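Local atomic coordinates of putative HTH-type transcriptional regulator PF0864 (Pyrococcus furiosus, PDB entry 2IA0), a protein that is an AsnC-family protein that probably binds specific DNA sequences through a winged helix-turn-helix domain to regulate transcription. Residues 75-80 with 122-127. Numbering follows the deposited sequence.
Sequences KHLALI and IALVGK
Opposite Lys127 the first strand presents two residues, Lys75 and His76, in the manner of a classic beta bulge. From His76 the register is regular: His76 N donates a hydrogen bond to Lys127 O (3.0 Å) and His76 O accepts one from Lys127 N. The lysine ends part, Lys75 NZ hydrogen-bonded to Asn128 O and Lys127 NZ to Pro108 O. Leu77 sits in a non-hydrogen-bonded pair with Gly126, where no side chain stands in its way; its CD1 lies over the glycine backbone, 3.6 Å from Gly126 CA. The other branch crosses Leu124 at a slant, Leu77 CD2 meeting Leu124 CD2 at 3.7 Å. At Ala78 the strands grip each other again through both backbone groups, the bond from Val125 N to Ala78 O almost straight (175° at the hydrogen): hydrogen-bonded and non-hydrogen-bonded pairs take turns, as along any regular antiparallel pairing. These are the central strands of a four-stranded sheet, ordered 110-116, 120-127, 76-84, 147-154, with the ferredoxin-like topology of domains that pair as dimeric alpha+beta barrels. Helix 132-140 covers the face bearing His76, Ala78 and Lys127. Leu79 returns to the face of Leu77 and Leu124. With CG anti to its backbone N (chi1 164°), it lies alongside Ile122, Leu79 CD1 coming within 3.6 Å of Ile122 CG2. Leu79 also packs on Leu79 of the second subunit, and Ile122 on Phe153 of that subunit, so this end of the face takes part in the dimer contact. On the helix-covered face, Ile80 CD1 reaches diagonally to 3.8 Å from Val125 CG2, while Ile80 N hydrogen-bonds to Ala123 O at 2.8 Å.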
# COMPACT_ATOMS: atom_id res chain seq x y z
N LYS A 75 5.29 10.72 9.24
CA LYS A 75 4.85 10.43 10.61
C LYS A 75 3.33 10.56 10.78
O LYS A 75 2.75 9.98 11.71
CB LYS A 75 5.56 11.34 11.61
CG LYS A 75 7.09 11.26 11.58
CD LYS A 75 7.67 12.19 12.66
CE LYS A 75 7.64 13.68 12.21
NZ LYS A 75 7.25 14.67 13.30
N HIS A 76 2.70 11.33 9.89
CA HIS A 76 1.28 11.64 9.96
C HIS A 76 0.68 11.46 8.60
O HIS A 76 1.11 12.06 7.62
CB HIS A 76 1.04 13.06 10.51
CG HIS A 76 1.39 13.17 11.96
ND1 HIS A 76 2.29 14.10 12.45
CD2 HIS A 76 1.05 12.39 13.02
CE1 HIS A 76 2.45 13.92 13.75
NE2 HIS A 76 1.71 12.88 14.12
N LEU A 77 -0.32 10.59 8.56
CA LEU A 77 -0.96 10.18 7.34
C LEU A 77 -2.45 10.56 7.43
O LEU A 77 -3.03 10.65 8.53
CB LEU A 77 -0.74 8.68 7.19
CG LEU A 77 -0.54 8.03 5.82
CD1 LEU A 77 0.78 8.41 5.20
CD2 LEU A 77 -0.62 6.53 5.98
N ALA A 78 -3.05 10.85 6.28
CA ALA A 78 -4.49 11.15 6.20
C ALA A 78 -5.05 10.59 4.90
O ALA A 78 -4.37 10.57 3.86
CB ALA A 78 -4.75 12.63 6.29
N LEU A 79 -6.26 10.06 4.99
CA LEU A 79 -6.98 9.68 3.80
C LEU A 79 -7.95 10.82 3.44
O LEU A 79 -8.59 11.41 4.31
CB LEU A 79 -7.72 8.37 4.07
CG LEU A 79 -8.84 7.97 3.12
CD1 LEU A 79 -8.22 7.38 1.83
CD2 LEU A 79 -9.73 6.96 3.84
N ILE A 80 -8.03 11.16 2.16
CA ILE A 80 -8.85 12.28 1.69
C ILE A 80 -9.87 11.78 0.69
O ILE A 80 -9.52 11.06 -0.22
CB ILE A 80 -7.95 13.34 1.01
CG1 ILE A 80 -6.81 13.72 1.97
CG2 ILE A 80 -8.78 14.58 0.59
CD1 ILE A 80 -5.96 14.81 1.48
N ILE A 122 -9.86 9.54 -4.19
CA ILE A 122 -9.34 9.05 -2.93
C ILE A 122 -7.83 9.27 -2.95
O ILE A 122 -7.18 8.89 -3.91
CB ILE A 122 -9.68 7.54 -2.84
CG1 ILE A 122 -11.20 7.35 -2.78
CG2 ILE A 122 -8.98 6.88 -1.69
CD1 ILE A 122 -11.62 5.96 -3.03
N ALA A 123 -7.30 9.92 -1.93
CA ALA A 123 -5.85 10.14 -1.81
C ALA A 123 -5.31 9.79 -0.43
O ALA A 123 -5.97 10.00 0.57
CB ALA A 123 -5.46 11.57 -2.18
N LEU A 124 -4.08 9.28 -0.40
CA LEU A 124 -3.40 9.06 0.84
C LEU A 124 -2.21 10.02 0.91
O LEU A 124 -1.34 10.04 0.04
CB LEU A 124 -2.98 7.60 0.98
CG LEU A 124 -2.71 7.17 2.42
CD1 LEU A 124 -4.01 6.81 3.18
CD2 LEU A 124 -1.71 6.01 2.44
N VAL A 125 -2.20 10.84 1.95
CA VAL A 125 -1.17 11.86 2.10
C VAL A 125 -0.35 11.71 3.39
O VAL A 125 -0.90 11.56 4.49
CB VAL A 125 -1.78 13.30 1.96
CG1 VAL A 125 -0.70 14.36 2.02
CG2 VAL A 125 -2.55 13.43 0.60
N GLY A 126 0.97 11.75 3.23
CA GLY A 126 1.88 11.76 4.36
C GLY A 126 2.68 13.03 4.54
O GLY A 126 3.29 13.55 3.59
N LYS A 127 2.66 13.56 5.75
CA LYS A 127 3.52 14.68 6.12
C LYS A 127 4.13 14.37 7.46
O LYS A 127 3.88 13.33 8.05
CB LYS A 127 2.74 16.00 6.18
CG LYS A 127 2.02 16.41 4.90
CD LYS A 127 2.99 16.96 3.91
CE LYS A 127 2.39 17.00 2.52
NZ LYS A 127 3.39 17.68 1.67